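Local structure of Rbstp0775 protein (Geobacillus stearothermophilus, 1RZ3) at residues T13-K18 / Q49-C54; Y182-E185 / P189-R192; Y69-E74 / Y80-D85; Q92-L97 / I128-V133. The protein is of uncertain function but probably acts as an ATP-binding kinase of the phosphoribulokinase/uridine kinase family, with a P-loop NTPase fold. All coordinates share one frame; numbering follows the deposited sequence.

Interactions 1 and 4 share the central parallel sheet: their neighbouring strands are joined by a probable hydrogen bond from M129 N to C54 O (2.7 Å), although their centres lie about 16 Å apart. Interactions 2 and 3 meet through tyrosines, Y182 OH lying 2.7 Å from Y81 OH, while W84 of interaction 3 packs on V133 at the end of interaction 4. Interactions 1 and 3, with centres about 36 Å apart, lie on opposite sides of the chain's centre. A calcium ion in the crystal is about 11 Å from the side chain of I51 in interaction 1, and the side chain of Y183 in interaction 2 approaches the probable P-loop without touching it.

Interaction 1 of 4, residues T13-K18 / Q49-C54; sequences TILAIK and QGISVC
L15, close to the end of helix 3-15, makes all the apolar contacts of this surface patch, one methyl group for each of two partners. Its CD2 packs against the side chain of I51, 3.8 Å from I51 CG1 and 4.1 Å from I51 CD1. The two side chains pass alongside each other in opposite directions, and the contact therefore involves the flank of the isoleucine as well as its terminal methyl. The other branch, L15 CD1, lies 4.2 Å from Q49 CG, with the leucine and glutamine side chains crossing at about a right angle. Only the aliphatic base of Q49 is used here: the chain bends at chi2 (-48°), and its amide NE2 is weakly hydrogen-bonded to T45 O.

The partner segment is the connection between helix 35-48 and strand 53-57, the edge strand of the parallel sheet in this P-loop NTPase fold. G50, at positive phi (88°), is the C-prime residue of a Schellman motif, in which I51 N bonds to L46 O and G50 N to R47 O. This reversal leads the chain from the helix into the strand and leaves Q49 and I51 both facing L15.

No hydrogen bond spans the two segments; several backbone groups bond within segment 13-18 or, from segment 49-54, to residues 126-129. In segment 13-18, A16 N bonds to T13 O and I17 N to I14 O. Beyond I51, the backbone of S52 pairs with D126 and M127, and that of C54 with M127 and M129. L15 also touches L46, while I51 rests on M127 and D126.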
loop_
_atom_site.group_PDB
_atom_site.type_symbol
_atom_site.label_atom_id
_atom_site.label_comp_id
_atom_site.label_asym_id
_atom_site.label_seq_id
_atom_site.Cartn_x
_atom_site.Cartn_y
_atom_site.Cartn_z
ATOM N N THR A 13 3.322 7.053 17.692
ATOM C CA THR A 13 3.130 8.184 16.789
ATOM C C THR A 13 1.729 8.135 16.174
ATOM O O THR A 13 1.034 9.149 16.101
ATOM C CB THR A 13 4.191 8.153 15.666
ATOM O OG1 THR A 13 5.488 8.342 16.249
ATOM C CG2 THR A 13 3.935 9.253 14.639
ATOM N N ILE A 14 1.321 6.947 15.742
ATOM C CA ILE A 14 0.011 6.764 15.133
ATOM C C ILE A 14 -1.114 7.012 16.133
ATOM O O ILE A 14 -2.138 7.611 15.793
ATOM C CB ILE A 14 -0.107 5.343 14.518
ATOM C CG1 ILE A 14 0.753 5.272 13.249
ATOM C CG2 ILE A 14 -1.569 5.004 14.206
ATOM C CD1 ILE A 14 0.944 3.866 12.697
ATOM N N LEU A 15 -0.919 6.579 17.375
ATOM C CA LEU A 15 -1.944 6.774 18.395
ATOM C C LEU A 15 -2.094 8.237 18.822
ATOM O O LEU A 15 -3.044 8.583 19.527
ATOM C CB LEU A 15 -1.638 5.911 19.621
ATOM C CG LEU A 15 -1.752 4.396 19.423
ATOM C CD1 LEU A 15 -1.237 3.675 20.673
ATOM C CD2 LEU A 15 -3.205 4.027 19.139
ATOM N N ALA A 16 -1.162 9.087 18.396
ATOM C CA ALA A 16 -1.195 10.510 18.739
ATOM C C ALA A 16 -1.866 11.360 17.663
ATOM O O ALA A 16 -2.139 12.544 17.879
ATOM C CB ALA A 16 0.237 11.022 18.985
ATOM N N ILE A 17 -2.129 10.761 16.507
ATOM C CA ILE A 17 -2.758 11.482 15.400
ATOM C C ILE A 17 -4.218 11.829 15.689
ATOM O O ILE A 17 -4.984 10.986 16.174
ATOM C CB ILE A 17 -2.724 10.652 14.103
ATOM C CG1 ILE A 17 -1.280 10.306 13.737
ATOM C CG2 ILE A 17 -3.384 11.434 12.958
ATOM C CD1 ILE A 17 -1.172 9.359 12.564
ATOM N N LYS A 18 -4.599 13.069 15.387
ATOM C CA LYS A 18 -5.976 13.506 15.589
ATOM C C LYS A 18 -6.877 12.735 14.635
ATOM O O LYS A 18 -6.631 12.700 13.431
ATOM C CB LYS A 18 -6.121 15.004 15.308
ATOM C CG LYS A 18 -7.560 15.511 15.396
ATOM C CD LYS A 18 -8.123 15.339 16.803
ATOM C CE LYS A 18 -9.548 15.870 16.916
ATOM N NZ LYS A 18 -10.513 15.121 16.068
ATOM N N GLN A 49 -3.760 -2.496 21.616
ATOM C CA GLN A 49 -3.919 -1.207 22.279
ATOM C C GLN A 49 -5.396 -0.820 22.224
ATOM O O GLN A 49 -5.770 0.300 22.570
ATOM C CB GLN A 49 -3.088 -0.119 21.590
ATOM C CG GLN A 49 -1.605 -0.420 21.472
ATOM C CD GLN A 49 -0.997 -0.896 22.771
ATOM O OE1 GLN A 49 -1.143 -0.257 23.812
ATOM N NE2 GLN A 49 -0.304 -2.030 22.716
ATOM N N GLY A 50 -6.231 -1.747 21.764
ATOM C CA GLY A 50 -7.659 -1.482 21.696
ATOM C C GLY A 50 -8.149 -0.819 20.425
ATOM O O GLY A 50 -9.234 -0.242 20.406
ATOM N N ILE A 51 -7.360 -0.900 19.356
ATOM C CA ILE A 51 -7.750 -0.295 18.086
ATOM C C ILE A 51 -8.182 -1.352 17.072
ATOM O O ILE A 51 -7.453 -2.316 16.826
ATOM C CB ILE A 51 -6.586 0.501 17.449
ATOM C CG1 ILE A 51 -6.005 1.499 18.460
ATOM C CG2 ILE A 51 -7.073 1.206 16.186
ATOM C CD1 ILE A 51 -6.990 2.529 18.971
ATOM N N SER A 52 -9.365 -1.175 16.486
ATOM C CA SER A 52 -9.840 -2.110 15.470
ATOM C C SER A 52 -9.226 -1.643 14.154
ATOM O O SER A 52 -9.492 -0.527 13.707
ATOM C CB SER A 52 -11.364 -2.085 15.362
ATOM O OG SER A 52 -11.964 -2.704 16.485
ATOM N N VAL A 53 -8.412 -2.502 13.548
ATOM C CA VAL A 53 -7.722 -2.174 12.300
ATOM C C VAL A 53 -8.045 -3.139 11.157
ATOM O O VAL A 53 -7.999 -4.360 11.332
ATOM C CB VAL A 53 -6.183 -2.190 12.505
ATOM C CG1 VAL A 53 -5.473 -1.743 11.225
ATOM C CG2 VAL A 53 -5.799 -1.298 13.678
ATOM N N CYS A 54 -8.369 -2.576 9.992
ATOM C CA CYS A 54 -8.665 -3.349 8.783
ATOM C C CYS A 54 -7.436 -3.139 7.887
ATOM O O CYS A 54 -6.996 -2.006 7.693
ATOM C CB CYS A 54 -9.930 -2.804 8.104
ATOM S SG CYS A 54 -10.398 -3.652 6.575
#

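Interaction 2 of 4, residues Y182-E185 / P189-R192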
loop_
_atom_site.group_PDB
_atom_site.type_symbol
_atom_site.label_atom_id
_atom_site.label_comp_id
_atom_site.label_asym_id
_atom_site.label_seq_id
_atom_site.Cartn_x
_atom_site.Cartn_y
_atom_site.Cartn_z
ATOM N N TYR A 182 11.473 6.184 -11.397
ATOM C CA TYR A 182 10.422 7.023 -11.961
ATOM C C TYR A 182 9.539 7.565 -10.834
ATOM O O TYR A 182 9.222 8.756 -10.785
ATOM C CB TYR A 182 9.558 6.210 -12.930
ATOM C CG TYR A 182 8.479 7.022 -13.616
ATOM C CD1 TYR A 182 8.792 7.893 -14.661
ATOM C CD2 TYR A 182 7.146 6.941 -13.201
ATOM C CE1 TYR A 182 7.807 8.662 -15.279
ATOM C CE2 TYR A 182 6.155 7.705 -13.808
ATOM C CZ TYR A 182 6.493 8.564 -14.848
ATOM O OH TYR A 182 5.517 9.315 -15.459
ATOM N N TYR A 183 9.147 6.676 -9.931
ATOM C CA TYR A 183 8.298 7.051 -8.804
ATOM C C TYR A 183 8.974 8.097 -7.922
ATOM O O TYR A 183 8.394 9.143 -7.615
ATOM C CB TYR A 183 7.967 5.802 -7.981
ATOM C CG TYR A 183 7.084 6.052 -6.777
ATOM C CD1 TYR A 183 5.865 6.718 -6.907
ATOM C CD2 TYR A 183 7.444 5.576 -5.518
ATOM C CE1 TYR A 183 5.024 6.904 -5.809
ATOM C CE2 TYR A 183 6.607 5.754 -4.412
ATOM C CZ TYR A 183 5.399 6.419 -4.568
ATOM O OH TYR A 183 4.563 6.598 -3.488
ATOM N N LEU A 184 10.211 7.809 -7.527
ATOM C CA LEU A 184 10.979 8.707 -6.672
ATOM C C LEU A 184 11.152 10.095 -7.273
ATOM O O LEU A 184 11.075 11.095 -6.565
ATOM C CB LEU A 184 12.357 8.100 -6.382
ATOM C CG LEU A 184 12.372 6.862 -5.481
ATOM C CD1 LEU A 184 13.750 6.216 -5.506
ATOM C CD2 LEU A 184 11.985 7.261 -4.057
ATOM N N GLU A 185 11.379 10.156 -8.579
ATOM C CA GLU A 185 11.578 11.433 -9.248
ATOM C C GLU A 185 10.292 12.200 -9.535
ATOM O O GLU A 185 10.253 13.421 -9.397
ATOM C CB GLU A 185 12.340 11.224 -10.559
ATOM C CG GLU A 185 12.540 12.500 -11.357
ATOM C CD GLU A 185 13.382 12.285 -12.598
ATOM O OE1 GLU A 185 12.964 11.498 -13.475
ATOM O OE2 GLU A 185 14.465 12.903 -12.694
ATOM N N PRO A 189 8.054 10.559 -3.026
ATOM C CA PRO A 189 7.414 9.917 -1.873
ATOM C C PRO A 189 8.108 10.133 -0.533
ATOM O O PRO A 189 7.453 10.180 0.506
ATOM C CB PRO A 189 7.374 8.444 -2.277
ATOM C CG PRO A 189 8.599 8.302 -3.141
ATOM C CD PRO A 189 8.528 9.548 -3.989
ATOM N N ILE A 190 9.430 10.260 -0.547
ATOM C CA ILE A 190 10.161 10.465 0.695
ATOM C C ILE A 190 9.872 11.851 1.264
ATOM O O ILE A 190 9.724 12.017 2.473
ATOM C CB ILE A 190 11.679 10.269 0.477
ATOM C CG1 ILE A 190 11.931 8.836 -0.010
ATOM C CG2 ILE A 190 12.437 10.534 1.775
ATOM C CD1 ILE A 190 13.388 8.495 -0.271
ATOM N N LYS A 191 9.770 12.841 0.386
ATOM C CA LYS A 191 9.468 14.205 0.796
ATOM C C LYS A 191 7.992 14.325 1.195
ATOM O O LYS A 191 7.639 15.062 2.115
ATOM C CB LYS A 191 9.756 15.165 -0.357
ATOM C CG LYS A 191 9.489 16.631 -0.041
ATOM C CD LYS A 191 9.655 17.516 -1.284
ATOM C CE LYS A 191 11.032 17.354 -1.928
ATOM N NZ LYS A 191 12.147 17.747 -1.014
ATOM N N ARG A 192 7.134 13.591 0.495
ATOM C CA ARG A 192 5.701 13.634 0.756
ATOM C C ARG A 192 5.254 12.914 2.019
ATOM O O ARG A 192 4.248 13.291 2.621
ATOM C CB ARG A 192 4.936 13.054 -0.435
ATOM C CG ARG A 192 4.891 13.948 -1.661
ATOM C CD ARG A 192 4.102 13.284 -2.775
ATOM N NE ARG A 192 4.076 14.111 -3.975
ATOM C CZ ARG A 192 3.306 15.181 -4.131
ATOM N NH1 ARG A 192 2.479 15.554 -3.159
ATOM N NH2 ARG A 192 3.382 15.892 -5.254
#
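P189 fits as a blunt wedge into the notch between the side chains of Y183 and L184, at the break between helix 169-187 and the short helix 189-192. One wall of the notch is the Y183 ring. The pyrrolidine lies over one face of that ring near its CE2 side, with P189 CD 4.3 Å above the plane and P189 CG 3.5 Å from Y183 CE2. P189 CB continues over that side toward the hydroxyl, 3.6 Å from Y183 OH. The other wall is L184, which crosses the proline at about a right angle, its CD2 3.7 Å from P189 CG. The floor is backbone, with P189 CD sitting 3.7 Å from L184 CA. L184 CD2 also reaches I190 CD1 (4.2 Å), a shallower contact beside the wedge.

The tyrosine wall is directed by its first torsion, which sets CG trans to the backbone N (chi1 -180°) and carries the ring alongside the proline. Its far end is held by polar partners: Y183 OH is hydrogen-bonded to D28 OD2 and to Q136 N, while F134 meets the ring edge-to-face. With a leucine in place of Y183, D28 and Q136 would probably lose their shared hydroxyl partner and the proline much of the flat wall beside it. Y149 of strand 146-150 touches L184, P189 and I190, placing the wedge against the sheet.

The contact is carried by apolar surfaces, and no hydrogen bond crosses it; the fit rests on complementary shape, and the hydroxyl's bonds to D28 and Q136 probably limit how far the ring can turn or shift.

Interaction 3 of 4, residues Y69-E74 / Y80-D85; sequences YHTGNE and YYLQWD
The L82 methyl CD1 meets T71 and N73 together, and this is the close part of an otherwise sparse surface contact. L82 CD1 lies 3.8 Å from N73 ND2, with the two side chains crossing at about a right angle. T71 and L82 instead approach tip to tip, T71 OG1 standing 4.1 Å from L82 CD1.

The loop side is stiffened by T71 OG1. It accepts N73 N at 3.2 Å, forming an ST turn, and N73 ND2 at 3.0 Å, the hydroxyl tilted 19° from the amide plane; it is also hydrogen-bonded to E78 OE2. The first torsion (chi1 63°) sets OG1 between the backbone N and carbonyl carbon, facing N73. Replacing T71 by alanine would probably leave N73 N, the N73 amide and E78 without this common partner, and free the amide to turn away from L82.

The looser side is bridged by water. One molecule donates to Q83 OE1, its oxygen 3.0 Å away. The same water oxygen makes a weak bond, 3.5 Å long, with Y69 OH. Q83 OE1 also has a weak bond from R175.

The direct polar bonds hold the loop before helix 75-82 in shape, and none of them crosses to segment 80-85, while L82 adds van der Waals contact and covers apolar surface.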
loop_
_atom_site.group_PDB
_atom_site.type_symbol
_atom_site.label_atom_id
_atom_site.label_comp_id
_atom_site.label_asym_id
_atom_site.label_seq_id
_atom_site.Cartn_x
_atom_site.Cartn_y
_atom_site.Cartn_z
ATOM N N TYR A 69 2.313 -7.909 -18.570
ATOM C CA TYR A 69 3.495 -8.546 -19.153
ATOM C C TYR A 69 3.303 -8.694 -20.662
ATOM O O TYR A 69 2.179 -8.846 -21.134
ATOM C CB TYR A 69 3.728 -9.935 -18.551
ATOM C CG TYR A 69 4.233 -9.943 -17.127
ATOM C CD1 TYR A 69 5.433 -9.317 -16.786
ATOM C CD2 TYR A 69 3.528 -10.604 -16.125
ATOM C CE1 TYR A 69 5.917 -9.354 -15.478
ATOM C CE2 TYR A 69 4.003 -10.647 -14.817
ATOM C CZ TYR A 69 5.197 -10.021 -14.501
ATOM O OH TYR A 69 5.667 -10.070 -13.209
ATOM N N HIS A 70 4.401 -8.646 -21.411
ATOM C CA HIS A 70 4.355 -8.789 -22.865
ATOM C C HIS A 70 3.323 -7.874 -23.516
ATOM O O HIS A 70 2.596 -8.289 -24.418
ATOM C CB HIS A 70 4.041 -10.238 -23.239
ATOM C CG HIS A 70 4.945 -11.235 -22.589
ATOM N ND1 HIS A 70 6.311 -11.230 -22.771
ATOM C CD2 HIS A 70 4.681 -12.259 -21.744
ATOM C CE1 HIS A 70 6.850 -12.209 -22.066
ATOM N NE2 HIS A 70 5.883 -12.848 -21.433
ATOM N N THR A 71 3.269 -6.630 -23.055
ATOM C CA THR A 71 2.329 -5.648 -23.585
ATOM C C THR A 71 2.995 -4.858 -24.705
ATOM O O THR A 71 2.334 -4.132 -25.445
ATOM C CB THR A 71 1.903 -4.646 -22.497
ATOM O OG1 THR A 71 3.053 -3.916 -22.052
ATOM C CG2 THR A 71 1.279 -5.370 -21.309
ATOM N N GLY A 72 4.311 -5.000 -24.813
ATOM C CA GLY A 72 5.046 -4.279 -25.834
ATOM C C GLY A 72 5.693 -3.040 -25.246
ATOM O O GLY A 72 6.620 -2.475 -25.827
ATOM N N ASN A 73 5.201 -2.617 -24.085
ATOM C CA ASN A 73 5.736 -1.445 -23.407
ATOM C C ASN A 73 6.967 -1.842 -22.612
ATOM O O ASN A 73 7.192 -3.027 -22.356
ATOM C CB ASN A 73 4.691 -0.861 -22.452
ATOM C CG ASN A 73 3.446 -0.382 -23.171
ATOM O OD1 ASN A 73 3.471 0.630 -23.871
ATOM N ND2 ASN A 73 2.349 -1.112 -23.005
ATOM N N GLU A 74 7.772 -0.858 -22.229
ATOM C CA GLU A 74 8.951 -1.148 -21.427
ATOM C C GLU A 74 8.423 -1.663 -20.094
ATOM O O GLU A 74 7.344 -1.264 -19.656
ATOM C CB GLU A 74 9.789 0.114 -21.222
ATOM C CG GLU A 74 10.520 0.567 -22.480
ATOM C CD GLU A 74 11.387 1.790 -22.243
ATOM O OE1 GLU A 74 12.170 1.787 -21.270
ATOM O OE2 GLU A 74 11.292 2.750 -23.036
ATOM N N TYR A 80 4.684 0.230 -13.270
ATOM C CA TYR A 80 4.154 1.433 -12.642
ATOM C C TYR A 80 2.748 1.854 -13.072
ATOM O O TYR A 80 1.946 2.290 -12.241
ATOM C CB TYR A 80 5.102 2.617 -12.868
ATOM C CG TYR A 80 4.734 3.835 -12.045
ATOM C CD1 TYR A 80 5.049 3.901 -10.685
ATOM C CD2 TYR A 80 4.014 4.891 -12.606
ATOM C CE1 TYR A 80 4.654 4.979 -9.905
ATOM C CE2 TYR A 80 3.613 5.976 -11.836
ATOM C CZ TYR A 80 3.935 6.014 -10.485
ATOM O OH TYR A 80 3.533 7.077 -9.715
ATOM N N TYR A 81 2.445 1.726 -14.361
ATOM C CA TYR A 81 1.147 2.163 -14.877
ATOM C C TYR A 81 0.099 1.109 -15.205
ATOM O O TYR A 81 -1.098 1.390 -15.144
ATOM C CB TYR A 81 1.357 3.023 -16.126
ATOM C CG TYR A 81 1.809 4.434 -15.843
ATOM C CD1 TYR A 81 0.973 5.326 -15.176
ATOM C CD2 TYR A 81 3.065 4.880 -16.250
ATOM C CE1 TYR A 81 1.372 6.631 -14.920
ATOM C CE2 TYR A 81 3.476 6.188 -16.003
ATOM C CZ TYR A 81 2.621 7.056 -15.336
ATOM O OH TYR A 81 3.009 8.346 -15.076
ATOM N N LEU A 82 0.528 -0.094 -15.556
ATOM C CA LEU A 82 -0.431 -1.126 -15.930
ATOM C C LEU A 82 -0.710 -2.208 -14.899
ATOM O O LEU A 82 -1.779 -2.817 -14.925
ATOM C CB LEU A 82 0.017 -1.788 -17.239
ATOM C CG LEU A 82 0.311 -0.822 -18.392
ATOM C CD1 LEU A 82 0.664 -1.619 -19.639
ATOM C CD2 LEU A 82 -0.894 0.075 -18.645
ATOM N N GLN A 83 0.235 -2.455 -13.997
ATOM C CA GLN A 83 0.059 -3.505 -12.998
ATOM C C GLN A 83 -1.170 -3.307 -12.105
ATOM O O GLN A 83 -1.772 -4.283 -11.638
ATOM C CB GLN A 83 1.320 -3.637 -12.141
ATOM C CG GLN A 83 1.278 -4.823 -11.190
ATOM C CD GLN A 83 2.640 -5.448 -10.988
ATOM O OE1 GLN A 83 3.311 -5.809 -11.953
ATOM N NE2 GLN A 83 3.055 -5.585 -9.732
ATOM N N TRP A 84 -1.521 -2.049 -11.854
ATOM C CA TRP A 84 -2.694 -1.713 -11.047
ATOM C C TRP A 84 -3.651 -0.889 -11.898
ATOM O O TRP A 84 -3.217 -0.011 -12.645
ATOM C CB TRP A 84 -2.309 -0.869 -9.825
ATOM C CG TRP A 84 -1.637 -1.629 -8.740
ATOM C CD1 TRP A 84 -2.237 -2.290 -7.708
ATOM C CD2 TRP A 84 -0.232 -1.862 -8.606
ATOM N NE1 TRP A 84 -1.290 -2.926 -6.938
ATOM C CE2 TRP A 84 -0.050 -2.680 -7.467
ATOM C CE3 TRP A 84 0.892 -1.462 -9.339
ATOM C CZ2 TRP A 84 1.212 -3.105 -7.044
ATOM C CZ3 TRP A 84 2.150 -1.885 -8.919
ATOM C CH2 TRP A 84 2.297 -2.698 -7.782
ATOM N N ASP A 85 -4.944 -1.181 -11.797
ATOM C CA ASP A 85 -5.950 -0.411 -12.523
ATOM C C ASP A 85 -6.192 0.746 -11.561
ATOM O O ASP A 85 -7.120 0.716 -10.742
ATOM C CB ASP A 85 -7.233 -1.224 -12.702
ATOM C CG ASP A 85 -8.236 -0.529 -13.592
ATOM O OD1 ASP A 85 -8.239 0.720 -13.622
ATOM O OD2 ASP A 85 -9.034 -1.228 -14.248
HETATM O O HOH W 1 5.965 -7.099 -11.424
#

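Interaction 4 of 4, residues Q92-L97 / I128-V133; sequences QLFRQL and IMIEGV
The F94 ring is approached obliquely by I130, whose CD1 lies 3.8 Å from F94 CE1. Over one face of the same ring, L93 CD2 stands 4.2 Å above the plane, offset toward the rim. W140 stacks with F94 as well, and F143 touches it, leaving the phenyl group among apolar and aromatic neighbours.

I130 CD1 also meets L97 tip to tip. At 3.3 Å from L97 CD1, this methyl pair is tighter than usual van der Waals contact, and is the closest approach between the segments. The other branch, L97 CD2, takes I128 CG2 at 4.0 Å, the side chains crossing at a slant. L97 thus spans two strand residues that lie on the same side of the sheet. With CG anti to the carbonyl carbon (chi1 -61°), the fork of the side chain faces the strand, one methyl to each isoleucine. L97 is further packed on V24, while its backbone O bonds to R22 NH1.

All four touching residues are buried and no hydrogen bond crosses between the segments. Side chains of M129 and E131 belong to the other surface of the strand, against helix 35-48; E131 OE2 is hydrogen-bonded to T36 OG1 of the probable Walker A motif and to H57 ND1 of strand 53-57. Helical segments thus pack on both sides of strand 127-132, within the 2-3-1-4-5 parallel sheet of a P-loop NTPase alpha/beta fold.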
loop_
_atom_site.group_PDB
_atom_site.type_symbol
_atom_site.label_atom_id
_atom_site.label_comp_id
_atom_site.label_asym_id
_atom_site.label_seq_id
_atom_site.Cartn_x
_atom_site.Cartn_y
_atom_site.Cartn_z
ATOM N N GLN A 92 -13.357 2.222 -6.622
ATOM C CA GLN A 92 -13.870 1.129 -5.805
ATOM C C GLN A 92 -13.216 0.861 -4.460
ATOM O O GLN A 92 -13.763 0.111 -3.646
ATOM C CB GLN A 92 -13.876 -0.158 -6.633
ATOM C CG GLN A 92 -14.687 -0.047 -7.920
ATOM C CD GLN A 92 -16.079 0.505 -7.685
ATOM O OE1 GLN A 92 -16.739 0.154 -6.706
ATOM N NE2 GLN A 92 -16.539 1.368 -8.588
ATOM N N LEU A 93 -12.051 1.450 -4.217
ATOM C CA LEU A 93 -11.379 1.238 -2.944
ATOM C C LEU A 93 -11.097 2.530 -2.177
ATOM O O LEU A 93 -11.719 2.806 -1.151
ATOM C CB LEU A 93 -10.064 0.469 -3.154
ATOM C CG LEU A 93 -9.187 0.213 -1.918
ATOM C CD1 LEU A 93 -9.963 -0.573 -0.884
ATOM C CD2 LEU A 93 -7.937 -0.556 -2.332
ATOM N N PHE A 94 -10.167 3.327 -2.684
ATOM C CA PHE A 94 -9.774 4.551 -1.999
ATOM C C PHE A 94 -10.881 5.544 -1.664
ATOM O O PHE A 94 -10.954 6.010 -0.527
ATOM C CB PHE A 94 -8.637 5.222 -2.777
ATOM C CG PHE A 94 -7.368 4.410 -2.774
ATOM C CD1 PHE A 94 -6.560 4.364 -1.640
ATOM C CD2 PHE A 94 -7.023 3.631 -3.872
ATOM C CE1 PHE A 94 -5.428 3.549 -1.601
ATOM C CE2 PHE A 94 -5.895 2.812 -3.845
ATOM C CZ PHE A 94 -5.096 2.772 -2.705
ATOM N N ARG A 95 -11.747 5.855 -2.624
ATOM C CA ARG A 95 -12.840 6.803 -2.369
ATOM C C ARG A 95 -13.848 6.255 -1.360
ATOM O O ARG A 95 -14.597 7.013 -0.744
ATOM C CB ARG A 95 -13.597 7.130 -3.663
ATOM C CG ARG A 95 -12.859 8.009 -4.650
ATOM C CD ARG A 95 -13.755 8.354 -5.840
ATOM N NE ARG A 95 -13.067 9.183 -6.827
ATOM C CZ ARG A 95 -13.612 9.602 -7.967
ATOM N NH1 ARG A 95 -14.863 9.273 -8.268
ATOM N NH2 ARG A 95 -12.905 10.344 -8.809
ATOM N N GLN A 96 -13.861 4.936 -1.200
ATOM C CA GLN A 96 -14.803 4.269 -0.299
ATOM C C GLN A 96 -14.313 4.028 1.131
ATOM O O GLN A 96 -15.100 3.652 2.001
ATOM C CB GLN A 96 -15.195 2.915 -0.898
ATOM C CG GLN A 96 -15.663 2.978 -2.338
ATOM C CD GLN A 96 -16.926 3.788 -2.492
ATOM O OE1 GLN A 96 -17.942 3.495 -1.859
ATOM N NE2 GLN A 96 -16.876 4.815 -3.332
ATOM N N LEU A 97 -13.026 4.235 1.379
ATOM C CA LEU A 97 -12.469 3.974 2.707
ATOM C C LEU A 97 -13.122 4.697 3.881
ATOM O O LEU A 97 -13.272 4.126 4.962
ATOM C CB LEU A 97 -10.967 4.268 2.709
ATOM C CG LEU A 97 -10.130 3.425 1.740
ATOM C CD1 LEU A 97 -8.674 3.844 1.839
ATOM C CD2 LEU A 97 -10.285 1.950 2.056
ATOM N N ILE A 128 -7.863 2.129 9.031
ATOM C CA ILE A 128 -7.737 1.297 7.847
ATOM C C ILE A 128 -6.272 1.419 7.465
ATOM O O ILE A 128 -5.761 2.530 7.306
ATOM C CB ILE A 128 -8.590 1.827 6.667
ATOM C CG1 ILE A 128 -10.062 1.938 7.083
ATOM C CG2 ILE A 128 -8.417 0.906 5.451
ATOM C CD1 ILE A 128 -10.649 0.655 7.607
HETATM N N MSE A 129 -5.587 0.292 7.331
HETATM C CA MSE A 129 -4.178 0.330 6.971
HETATM C C MSE A 129 -3.946 -0.290 5.603
HETATM O O MSE A 129 -4.371 -1.413 5.337
HETATM C CB MSE A 129 -3.338 -0.398 8.014
HETATM C CG MSE A 129 -1.852 -0.223 7.793
HETATM SE SE MSE A 129 -0.853 -1.174 9.111
HETATM C CE MSE A 129 -1.170 -0.016 10.626
ATOM N N ILE A 130 -3.269 0.458 4.742
ATOM C CA ILE A 130 -2.976 0.016 3.387
ATOM C C ILE A 130 -1.468 0.026 3.158
ATOM O O ILE A 130 -0.807 1.035 3.406
ATOM C CB ILE A 130 -3.652 0.957 2.360
ATOM C CG1 ILE A 130 -5.161 1.005 2.633
ATOM C CG2 ILE A 130 -3.365 0.486 0.938
ATOM C CD1 ILE A 130 -5.916 1.997 1.783
ATOM N N GLU A 131 -0.923 -1.101 2.701
ATOM C CA GLU A 131 0.506 -1.186 2.429
ATOM C C GLU A 131 0.726 -1.621 0.988
ATOM O O GLU A 131 -0.016 -2.451 0.465
ATOM C CB GLU A 131 1.188 -2.176 3.388
ATOM C CG GLU A 131 0.740 -3.630 3.266
ATOM C CD GLU A 131 1.567 -4.435 2.271
ATOM O OE1 GLU A 131 2.471 -3.858 1.626
ATOM O OE2 GLU A 131 1.309 -5.651 2.139
ATOM N N GLY A 132 1.738 -1.045 0.348
ATOM C CA GLY A 132 2.031 -1.403 -1.029
ATOM C C GLY A 132 3.035 -0.468 -1.659
ATOM O O GLY A 132 3.474 0.496 -1.034
ATOM N N VAL A 133 3.412 -0.749 -2.899
ATOM C CA VAL A 133 4.358 0.105 -3.598
ATOM C C VAL A 133 3.596 1.196 -4.347
ATOM O O VAL A 133 2.436 1.007 -4.726
ATOM C CB VAL A 133 5.209 -0.710 -4.604
ATOM C CG1 VAL A 133 4.314 -1.354 -5.641
ATOM C CG2 VAL A 133 6.236 0.188 -5.264
#